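Local coordinates for S-M checkpoint control protein RAD4 (Schizosaccharomyces pombe, PDB 4BMD) that is an adaptor essential for DNA replication and the S-M checkpoint, binding phosphorylated crb2 through BRCT domains 1 and 2, while domains 3 and 4 form this chain, at residues Y58-E63 and F99-V104; E91-K96 and W178-I183; Y21-T26 and F52-H57. One frame throughout, in Å; residues are numbered along the deposited sequence.

Interaction 1: residues Y58-E63 and F99-V104; sequences YFPVDE and FRPSLV
Val61 and Phe99 are joined main chain to main chain: Val61 N donates to Phe99 O at 3.0 Å, with an N-H...O angle of 168°. The same oxygen receives a CA-H...O contact from Pro60 CA, 3.4 Å from Phe99 O, so Pro60 and Val61, at the start of the 3-10 segment 61-63, both meet one carbonyl. Apolar contacts gather around that grip. The benzyl group of Phe99 (chi1 177°, CG anti to the backbone N) runs alongside the opposing loop, where Pro60 CG comes within 4.2 Å of Phe99 CE2. Pro60 CB rests 4.0 Å from Pro101 CD, one proline ring against another. The branches of Val61 divide the work: CG2 sits beside the Phe99 carbonyl oxygen, while CG1 lies over one face of the Arg100 guanidinium in one of the two conformers of that arginine, a contact that is therefore uncertain. Among the polar atoms, Tyr58 O is set obliquely to the Phe99 ring, 3.2 Å from Phe99 CD2. One water donates to Asp62 OD1 at 3.0 Å and also hydrogen-bonds Ser102 OG, whereas the charged atoms of Asp62 and Arg100 stay apart. The chemistry implies a surface clasp between a loop of the third BRCT domain and the chain leading into the fourth, anchored on a backbone carbonyl and depending on no direct ion pair.

Interaction 2: residues E91-K96 and W178-I183; sequences EHALAK and WLWNII
The six-membered ring of Trp180 meets His92, Ala93 and Leu94 in turn, a contact carried mainly by apolar and aromatic groups. Leu94 CG reaches the ring edge, near its plane, 3.8 Å from Trp180 CZ3, and the two side chains cross at about a right angle. The imidazole of His92, carried toward the indole by a CG anti to the backbone N (chi1 -159°), approaches obliquely, His92 CE1 standing 3.8 Å from Trp180 CH2 with the ring planes 80° apart. Ala93, between the two in sequence, directs its CB at the helix, 4.1 Å from Ile183 CG2 and 4.2 Å from Trp180 CE3. A second shell sets these groups. His92 ND1 accepts the amide of Leu94 (Leu94 N to His92 ND1 3.1 Å, 160° at the hydrogen), which restrains the imidazole although the donor is tilted from its plane. A leucine in place of His92 would probably leave the Leu94 amide without this acceptor and take away the aromatic partner at Trp180 CH2. Ala93 N is hydrogen-bonded to O1 of a MES molecule, probably from the crystallisation liquor. Farther out, Leu94 packs on Trp75 and Ala128, and Asn73 ND2, on strand 71-73, is hydrogen-bonded to Leu94 O. Segment 91-96, in the loop between helices 74-82 and 104-107, packs against helix 177-185 of the fourth BRCT domain, whose Leu179 reaches Leu148 on strand 146-149.

Interaction 3: residues Y21-T26 and F52-H57; sequences YEFPNT and FVVIPH
Tyr21, just beyond strand 17-20, prolongs the parallel pairing with strand 52-55 by one more bond, Tyr21 N to Val54 O at 2.9 Å, with an N-H...O angle of 162°, before Glu22, with positive phi, turns the chain toward helix 25-36. Around this bond the side chains fall into two groups. In the first, the Tyr21 and Ile55 side chains run alongside each other in the same direction; Ile55 CD1 meets the phenol ring obliquely, 3.7 Å from Tyr21 CD2, and also touches Tyr21 CB. The other group centres on Phe23, whose ring is swung back over the end of the strand by a chi1 of -82°, with CG anti to the carbonyl carbon. Pro56 CD sits over one ring face in a CH-pi contact, 3.8 Å from the Phe23 ring centroid and offset toward the rim. At the ring edge Val54 O lies 3.3 Å from Phe23 CE2, while Val54 CG1 packs 3.7 Å from Phe23 CZ. Phe23 continues into the core through Val28 and Leu31 of helix 25-36, and the ring of Tyr21 meets Phe67 edge-to-face. Chemically, Val54 O serves both the Tyr21 amide and the rim of the Phe23 ring, and Pro56, which has no amide hydrogen to offer, contributes its ring carbons instead: where pairing with strand 17-20 ends, the aromatic-proline contact takes over in tying this strand end to the start of helix 25-36.

Overall arrangement
The three contacts run from one BRCT domain to the junction with the next. Interaction 3 lies within the third domain; its centre is about 15 Å from that of interaction 1, which it touches, Phe59 CE2 3.7 Å from Glu22 CB and Phe99 CB 3.7 Å from His57 O. Interactions 1 and 2 alternate along the chain, so the 91-104 region is fastened to the third domain by one and to helix 177-185 of the fourth by the other; Leu103 CD2 meets Ile182 CG2 at 4.1 Å. Interactions 2 and 3 stay about 6 Å apart at their nearest atoms. The MES molecule lies beside interaction 2, nearest atoms about 3 Å from the Trp180 side chain.

Interaction 1: residues Y58-E63 and F99-V104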
loop_
_atom_site.group_PDB
_atom_site.type_symbol
_atom_site.label_atom_id
_atom_site.label_comp_id
_atom_site.label_asym_id
_atom_site.label_seq_id
_atom_site.Cartn_x
_atom_site.Cartn_y
_atom_site.Cartn_z
ATOM N N TYR A 58 -7.445 5.026 -2.879
ATOM C CA TYR A 58 -8.710 4.376 -2.559
ATOM C C TYR A 58 -9.609 4.214 -3.779
ATOM O O TYR A 58 -10.710 3.672 -3.679
ATOM C CB TYR A 58 -9.447 5.156 -1.468
ATOM C CG TYR A 58 -9.568 6.635 -1.755
ATOM C CD1 TYR A 58 -10.623 7.134 -2.507
ATOM C CD2 TYR A 58 -8.628 7.535 -1.271
ATOM C CE1 TYR A 58 -10.737 8.484 -2.771
ATOM C CE2 TYR A 58 -8.732 8.888 -1.529
ATOM C CZ TYR A 58 -9.789 9.357 -2.281
ATOM O OH TYR A 58 -9.898 10.703 -2.541
ATOM N N PHE A 59 -9.142 4.688 -4.928
ATOM C CA PHE A 59 -9.925 4.608 -6.156
ATOM C C PHE A 59 -9.927 3.182 -6.700
ATOM O O PHE A 59 -8.867 2.585 -6.889
ATOM C CB PHE A 59 -9.371 5.574 -7.205
ATOM C CG PHE A 59 -10.368 5.963 -8.261
ATOM C CD1 PHE A 59 -10.635 5.120 -9.328
ATOM C CD2 PHE A 59 -11.035 7.176 -8.188
ATOM C CE1 PHE A 59 -11.552 5.477 -10.300
ATOM C CE2 PHE A 59 -11.953 7.539 -9.156
ATOM C CZ PHE A 59 -12.211 6.689 -10.214
ATOM N N PRO A 60 -11.125 2.632 -6.953
ATOM C CA PRO A 60 -11.289 1.268 -7.472
ATOM C C PRO A 60 -10.602 1.082 -8.822
ATOM O O PRO A 60 -10.869 1.837 -9.757
ATOM C CB PRO A 60 -12.806 1.137 -7.633
ATOM C CG PRO A 60 -13.377 2.134 -6.688
ATOM C CD PRO A 60 -12.421 3.286 -6.706
ATOM N N VAL A 61 -9.731 0.082 -8.910
ATOM C CA VAL A 61 -8.978 -0.196 -10.130
ATOM C C VAL A 61 -9.902 -0.438 -11.319
ATOM O O VAL A 61 -9.650 0.042 -12.425
ATOM C CB VAL A 61 -8.065 -1.426 -9.948
ATOM C CG1 VAL A 61 -7.288 -1.714 -11.223
ATOM C CG2 VAL A 61 -7.118 -1.214 -8.779
ATOM N N ASP A 62 -10.981 -1.171 -11.075
ATOM C CA ASP A 62 -11.926 -1.543 -12.122
ATOM C C ASP A 62 -12.650 -0.343 -12.738
ATOM O O ASP A 62 -13.147 -0.424 -13.861
ATOM C CB ASP A 62 -12.937 -2.554 -11.575
ATOM C CG ASP A 62 -13.297 -2.291 -10.125
ATOM O OD1 ASP A 62 -12.544 -2.742 -9.234
ATOM O OD2 ASP A 62 -14.330 -1.633 -9.875
ATOM N N GLU A 63 -12.705 0.764 -12.005
ATOM C CA GLU A 63 -13.381 1.964 -12.490
ATOM C C GLU A 63 -12.426 2.917 -13.205
ATOM O O GLU A 63 -12.842 3.959 -13.708
ATOM C CB GLU A 63 -14.076 2.695 -11.340
ATOM C CG GLU A 63 -15.211 1.915 -10.700
ATOM C CD GLU A 63 -15.921 2.706 -9.618
ATOM O OE1 GLU A 63 -15.610 3.907 -9.456
ATOM O OE2 GLU A 63 -16.789 2.130 -8.929
ATOM N N PHE A 99 -6.673 -1.044 -5.081
ATOM C CA PHE A 99 -7.943 -1.249 -4.393
ATOM C C PHE A 99 -9.043 -1.845 -5.268
ATOM O O PHE A 99 -9.372 -1.318 -6.329
ATOM C CB PHE A 99 -8.444 0.044 -3.748
ATOM C CG PHE A 99 -9.786 -0.099 -3.093
ATOM C CD1 PHE A 99 -9.926 -0.833 -1.926
ATOM C CD2 PHE A 99 -10.911 0.488 -3.647
ATOM C CE1 PHE A 99 -11.159 -0.975 -1.322
ATOM C CE2 PHE A 99 -12.148 0.350 -3.046
ATOM C CZ PHE A 99 -12.271 -0.382 -1.882
ATOM N N ARG A 100 -9.600 -2.955 -4.798
ATOM C CA ARG A 100 -10.722 -3.604 -5.461
ATOM C C ARG A 100 -11.814 -3.915 -4.444
ATOM O O ARG A 100 -11.594 -4.681 -3.506
ATOM C CB ARG A 100 -10.269 -4.889 -6.157
ATOM C CG ARG A 100 -9.370 -4.667 -7.363
ATOM C CD ARG A 100 -8.947 -5.991 -7.981
ATOM N NE ARG A 100 -8.235 -5.809 -9.243
ATOM C CZ ARG A 100 -6.920 -5.637 -9.342
ATOM N NH1 ARG A 100 -6.168 -5.619 -8.252
ATOM N NH2 ARG A 100 -6.358 -5.481 -10.532
ATOM N N PRO A 101 -13.001 -3.316 -4.626
ATOM C CA PRO A 101 -14.142 -3.501 -3.719
ATOM C C PRO A 101 -14.562 -4.962 -3.561
ATOM O O PRO A 101 -15.213 -5.304 -2.573
ATOM C CB PRO A 101 -15.258 -2.703 -4.399
ATOM C CG PRO A 101 -14.541 -1.662 -5.187
ATOM C CD PRO A 101 -13.297 -2.335 -5.686
ATOM N N SER A 102 -14.195 -5.810 -4.516
ATOM C CA SER A 102 -14.544 -7.226 -4.455
ATOM C C SER A 102 -13.721 -7.966 -3.405
ATOM O O SER A 102 -14.057 -9.086 -3.018
ATOM C CB SER A 102 -14.371 -7.886 -5.826
ATOM O OG SER A 102 -13.042 -7.751 -6.299
ATOM N N LEU A 103 -12.640 -7.337 -2.948
ATOM C CA LEU A 103 -11.780 -7.929 -1.927
ATOM C C LEU A 103 -12.303 -7.649 -0.523
ATOM O O LEU A 103 -11.979 -8.368 0.422
ATOM C CB LEU A 103 -10.350 -7.404 -2.060
ATOM C CG LEU A 103 -9.566 -7.864 -3.289
ATOM C CD1 LEU A 103 -8.216 -7.169 -3.353
ATOM C CD2 LEU A 103 -9.391 -9.374 -3.271
ATOM N N VAL A 104 -13.112 -6.600 -0.400
ATOM C CA VAL A 104 -13.639 -6.163 0.894
ATOM C C VAL A 104 -14.385 -7.232 1.713
ATOM O O VAL A 104 -14.104 -7.391 2.902
ATOM C CB VAL A 104 -14.503 -4.884 0.762
ATOM C CG1 VAL A 104 -14.966 -4.408 2.131
ATOM C CG2 VAL A 104 -13.720 -3.791 0.052
HETATM O O HOH W 1 -13.785 -4.951 -7.693
#

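Interaction 2: residues E91-K96 and W178-I183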
loop_
_atom_site.group_PDB
_atom_site.type_symbol
_atom_site.label_atom_id
_atom_site.label_comp_id
_atom_site.label_asym_id
_atom_site.label_seq_id
_atom_site.Cartn_x
_atom_site.Cartn_y
_atom_site.Cartn_z
ATOM N N GLU A 91 8.096 -0.946 -8.471
ATOM C CA GLU A 91 8.971 -1.308 -7.359
ATOM C C GLU A 91 8.207 -1.653 -6.081
ATOM O O GLU A 91 8.697 -2.416 -5.248
ATOM C CB GLU A 91 9.995 -0.204 -7.088
ATOM C CG GLU A 91 10.963 0.033 -8.237
ATOM C CD GLU A 91 12.134 0.910 -7.841
ATOM O OE1 GLU A 91 12.413 1.020 -6.628
ATOM O OE2 GLU A 91 12.776 1.489 -8.741
ATOM N N HIS A 92 7.011 -1.093 -5.925
ATOM C CA HIS A 92 6.187 -1.397 -4.759
ATOM C C HIS A 92 4.706 -1.516 -5.116
ATOM O O HIS A 92 4.148 -0.655 -5.797
ATOM C CB HIS A 92 6.389 -0.357 -3.656
ATOM C CG HIS A 92 6.003 -0.844 -2.295
ATOM N ND1 HIS A 92 4.695 -0.898 -1.865
ATOM C CD2 HIS A 92 6.755 -1.312 -1.269
ATOM C CE1 HIS A 92 4.658 -1.373 -0.632
ATOM N NE2 HIS A 92 5.895 -1.632 -0.249
ATOM N N ALA A 93 4.078 -2.586 -4.637
ATOM C CA ALA A 93 2.699 -2.906 -4.993
ATOM C C ALA A 93 1.683 -1.873 -4.508
ATOM O O ALA A 93 0.605 -1.736 -5.086
ATOM C CB ALA A 93 2.333 -4.291 -4.474
ATOM N N LEU A 94 2.027 -1.150 -3.446
ATOM C CA LEU A 94 1.114 -0.166 -2.874
ATOM C C LEU A 94 1.229 1.196 -3.555
ATOM O O LEU A 94 0.417 2.088 -3.314
ATOM C CB LEU A 94 1.348 -0.023 -1.367
ATOM C CG LEU A 94 1.036 -1.254 -0.512
ATOM C CD1 LEU A 94 1.331 -0.982 0.954
ATOM C CD2 LEU A 94 -0.411 -1.683 -0.695
ATOM N N ALA A 95 2.238 1.352 -4.406
ATOM C CA ALA A 95 2.457 2.613 -5.106
ATOM C C ALA A 95 1.644 2.673 -6.398
ATOM O O ALA A 95 1.595 3.704 -7.067
ATOM C CB ALA A 95 3.937 2.814 -5.392
ATOM N N LYS A 96 1.015 1.555 -6.740
ATOM C CA LYS A 96 0.137 1.482 -7.901
ATOM C C LYS A 96 -1.303 1.347 -7.430
ATOM O O LYS A 96 -1.543 0.990 -6.277
ATOM C CB LYS A 96 0.506 0.278 -8.768
ATOM C CG LYS A 96 1.772 0.455 -9.576
ATOM C CD LYS A 96 2.060 -0.780 -10.416
ATOM C CE LYS A 96 2.250 -2.012 -9.543
ATOM N NZ LYS A 96 3.396 -1.858 -8.603
ATOM N N TRP A 178 1.895 -13.524 1.075
ATOM C CA TRP A 178 0.484 -13.853 0.928
ATOM C C TRP A 178 -0.352 -12.617 0.605
ATOM O O TRP A 178 -1.213 -12.653 -0.275
ATOM C CB TRP A 178 -0.029 -14.516 2.205
ATOM C CG TRP A 178 -1.520 -14.597 2.296
ATOM C CD1 TRP A 178 -2.334 -15.478 1.648
ATOM C CD2 TRP A 178 -2.377 -13.770 3.092
ATOM N NE1 TRP A 178 -3.645 -15.249 1.987
ATOM C CE2 TRP A 178 -3.699 -14.206 2.873
ATOM C CE3 TRP A 178 -2.155 -12.704 3.967
ATOM C CZ2 TRP A 178 -4.794 -13.612 3.497
ATOM C CZ3 TRP A 178 -3.245 -12.114 4.584
ATOM C CH2 TRP A 178 -4.547 -12.570 4.346
ATOM N N LEU A 179 -0.091 -11.522 1.310
ATOM C CA LEU A 179 -0.839 -10.290 1.090
ATOM C C LEU A 179 -0.444 -9.606 -0.214
ATOM O O LEU A 179 -1.303 -9.092 -0.931
ATOM C CB LEU A 179 -0.667 -9.324 2.263
ATOM C CG LEU A 179 -1.403 -7.992 2.094
ATOM C CD1 LEU A 179 -2.905 -8.218 1.956
ATOM C CD2 LEU A 179 -1.101 -7.054 3.244
ATOM N N TRP A 180 0.851 -9.595 -0.520
ATOM C CA TRP A 180 1.316 -9.006 -1.772
ATOM C C TRP A 180 0.725 -9.748 -2.968
ATOM O O TRP A 180 0.386 -9.136 -3.980
ATOM C CB TRP A 180 2.846 -9.000 -1.865
ATOM C CG TRP A 180 3.561 -8.218 -0.791
ATOM C CD1 TRP A 180 4.661 -8.622 -0.088
ATOM C CD2 TRP A 180 3.239 -6.905 -0.304
ATOM N NE1 TRP A 180 5.044 -7.647 0.800
ATOM C CE2 TRP A 180 4.187 -6.584 0.689
ATOM C CE3 TRP A 180 2.244 -5.970 -0.610
ATOM C CZ2 TRP A 180 4.166 -5.372 1.379
ATOM C CZ3 TRP A 180 2.224 -4.768 0.077
ATOM C CH2 TRP A 180 3.180 -4.480 1.059
ATOM N N ASN A 181 0.603 -11.065 -2.842
ATOM C CA ASN A 181 0.008 -11.881 -3.896
ATOM C C ASN A 181 -1.457 -11.531 -4.127
ATOM O O ASN A 181 -1.926 -11.516 -5.262
ATOM C CB ASN A 181 0.146 -13.371 -3.577
ATOM C CG ASN A 181 1.585 -13.843 -3.613
ATOM O OD1 ASN A 181 2.422 -13.270 -4.312
ATOM N ND2 ASN A 181 1.883 -14.894 -2.856
ATOM N N ILE A 182 -2.174 -11.250 -3.043
ATOM C CA ILE A 182 -3.572 -10.843 -3.136
ATOM C C ILE A 182 -3.690 -9.471 -3.799
ATOM O O ILE A 182 -4.517 -9.269 -4.688
ATOM C CB ILE A 182 -4.243 -10.812 -1.749
ATOM C CG1 ILE A 182 -4.310 -12.224 -1.163
ATOM C CG2 ILE A 182 -5.638 -10.205 -1.834
ATOM C CD1 ILE A 182 -5.020 -12.300 0.169
ATOM N N ILE A 183 -2.850 -8.538 -3.362
ATOM C CA ILE A 183 -2.834 -7.186 -3.912
ATOM C C ILE A 183 -2.510 -7.188 -5.403
ATOM O O ILE A 183 -3.206 -6.558 -6.199
ATOM C CB ILE A 183 -1.804 -6.300 -3.180
ATOM C CG1 ILE A 183 -2.226 -6.074 -1.730
ATOM C CG2 ILE A 183 -1.642 -4.968 -3.890
ATOM C CD1 ILE A 183 -3.526 -5.329 -1.592
#

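Interaction 3: residues Y21-T26 and F52-H57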
loop_
_atom_site.group_PDB
_atom_site.type_symbol
_atom_site.label_atom_id
_atom_site.label_comp_id
_atom_site.label_asym_id
_atom_site.label_seq_id
_atom_site.Cartn_x
_atom_site.Cartn_y
_atom_site.Cartn_z
ATOM N N TYR A 21 -5.837 12.682 -11.210
ATOM C CA TYR A 21 -7.123 12.176 -11.680
ATOM C C TYR A 21 -8.127 11.928 -10.557
ATOM O O TYR A 21 -7.860 11.161 -9.635
ATOM C CB TYR A 21 -6.918 10.893 -12.487
ATOM C CG TYR A 21 -8.199 10.268 -12.988
ATOM C CD1 TYR A 21 -8.861 10.786 -14.096
ATOM C CD2 TYR A 21 -8.741 9.153 -12.362
ATOM C CE1 TYR A 21 -10.031 10.215 -14.561
ATOM C CE2 TYR A 21 -9.909 8.573 -12.821
ATOM C CZ TYR A 21 -10.550 9.108 -13.919
ATOM O OH TYR A 21 -11.714 8.534 -14.377
ATOM N N GLU A 22 -9.282 12.582 -10.657
ATOM C CA GLU A 22 -10.403 12.384 -9.733
ATOM C C GLU A 22 -10.063 12.537 -8.252
ATOM O O GLU A 22 -10.585 11.806 -7.412
ATOM C CB GLU A 22 -11.079 11.032 -9.980
ATOM C CG GLU A 22 -11.868 10.964 -11.277
ATOM C CD GLU A 22 -12.984 11.988 -11.335
ATOM O OE1 GLU A 22 -13.968 11.841 -10.578
ATOM O OE2 GLU A 22 -12.877 12.940 -12.137
ATOM N N PHE A 23 -9.189 13.485 -7.934
ATOM C CA PHE A 23 -8.923 13.824 -6.543
ATOM C C PHE A 23 -9.954 14.839 -6.060
ATOM O O PHE A 23 -10.394 15.692 -6.830
ATOM C CB PHE A 23 -7.513 14.392 -6.381
ATOM C CG PHE A 23 -6.441 13.345 -6.296
ATOM C CD1 PHE A 23 -6.100 12.782 -5.076
ATOM C CD2 PHE A 23 -5.765 12.930 -7.432
ATOM C CE1 PHE A 23 -5.111 11.821 -4.992
ATOM C CE2 PHE A 23 -4.774 11.970 -7.354
ATOM C CZ PHE A 23 -4.446 11.415 -6.133
ATOM N N PRO A 24 -10.353 14.744 -4.782
ATOM C CA PRO A 24 -11.276 15.729 -4.209
ATOM C C PRO A 24 -10.601 17.092 -4.115
ATOM O O PRO A 24 -9.384 17.151 -3.945
ATOM C CB PRO A 24 -11.561 15.170 -2.812
ATOM C CG PRO A 24 -10.379 14.322 -2.495
ATOM C CD PRO A 24 -9.955 13.720 -3.801
ATOM N N ASN A 25 -11.386 18.162 -4.226
ATOM C CA ASN A 25 -10.860 19.526 -4.282
ATOM C C ASN A 25 -9.868 19.879 -3.176
ATOM O O ASN A 25 -8.865 20.550 -3.424
ATOM C CB ASN A 25 -12.006 20.541 -4.299
ATOM C CG ASN A 25 -12.788 20.514 -5.597
ATOM O OD1 ASN A 25 -12.257 20.149 -6.646
ATOM N ND2 ASN A 25 -14.057 20.902 -5.532
ATOM N N THR A 26 -10.149 19.422 -1.961
ATOM C CA THR A 26 -9.284 19.693 -0.820
ATOM C C THR A 26 -7.913 19.049 -1.002
ATOM O O THR A 26 -6.881 19.679 -0.765
ATOM C CB THR A 26 -9.908 19.183 0.491
ATOM O OG1 THR A 26 -11.209 19.760 0.660
ATOM C CG2 THR A 26 -9.033 19.554 1.680
ATOM N N PHE A 52 3.666 11.343 -15.327
ATOM C CA PHE A 52 2.966 10.379 -14.484
ATOM C C PHE A 52 1.504 10.755 -14.284
ATOM O O PHE A 52 1.170 11.928 -14.118
ATOM C CB PHE A 52 3.646 10.258 -13.117
ATOM C CG PHE A 52 5.039 9.704 -13.177
ATOM C CD1 PHE A 52 5.253 8.337 -13.237
ATOM C CD2 PHE A 52 6.137 10.550 -13.165
ATOM C CE1 PHE A 52 6.535 7.824 -13.289
ATOM C CE2 PHE A 52 7.421 10.044 -13.218
ATOM C CZ PHE A 52 7.620 8.678 -13.281
ATOM N N VAL A 53 0.636 9.749 -14.301
ATOM C CA VAL A 53 -0.763 9.934 -13.940
ATOM C C VAL A 53 -0.962 9.478 -12.500
ATOM O O VAL A 53 -0.621 8.348 -12.147
ATOM C CB VAL A 53 -1.702 9.140 -14.867
ATOM C CG1 VAL A 53 -3.124 9.155 -14.327
ATOM C CG2 VAL A 53 -1.654 9.702 -16.281
ATOM N N VAL A 54 -1.506 10.359 -11.668
ATOM C CA VAL A 54 -1.687 10.060 -10.253
ATOM C C VAL A 54 -3.147 9.775 -9.906
ATOM O O VAL A 54 -4.043 10.551 -10.239
ATOM C CB VAL A 54 -1.150 11.198 -9.367
ATOM C CG1 VAL A 54 -1.209 10.802 -7.899
ATOM C CG2 VAL A 54 0.276 11.546 -9.768
ATOM N N ILE A 55 -3.370 8.649 -9.233
ATOM C CA ILE A 55 -4.702 8.201 -8.847
ATOM C C ILE A 55 -4.787 8.185 -7.322
ATOM O O ILE A 55 -3.791 7.921 -6.657
ATOM C CB ILE A 55 -4.954 6.771 -9.378
ATOM C CG1 ILE A 55 -4.624 6.692 -10.870
ATOM C CG2 ILE A 55 -6.383 6.324 -9.128
ATOM C CD1 ILE A 55 -5.476 7.588 -11.734
ATOM N N PRO A 56 -5.963 8.499 -6.756
ATOM C CA PRO A 56 -6.107 8.293 -5.311
ATOM C C PRO A 56 -5.983 6.812 -4.957
ATOM O O PRO A 56 -6.449 5.958 -5.713
ATOM C CB PRO A 56 -7.522 8.810 -5.015
ATOM C CG PRO A 56 -8.203 8.901 -6.347
ATOM C CD PRO A 56 -7.122 9.201 -7.329
ATOM N N HIS A 57 -5.354 6.517 -3.823
ATOM C CA HIS A 57 -5.080 5.136 -3.428
ATOM C C HIS A 57 -6.352 4.329 -3.177
ATOM O O HIS A 57 -6.343 3.101 -3.255
ATOM C CB HIS A 57 -4.188 5.099 -2.183
ATOM C CG HIS A 57 -4.852 5.623 -0.947
ATOM N ND1 HIS A 57 -4.684 6.917 -0.504
ATOM C CD2 HIS A 57 -5.685 5.027 -0.062
ATOM C CE1 HIS A 57 -5.385 7.095 0.603
ATOM N NE2 HIS A 57 -6.002 5.964 0.892
#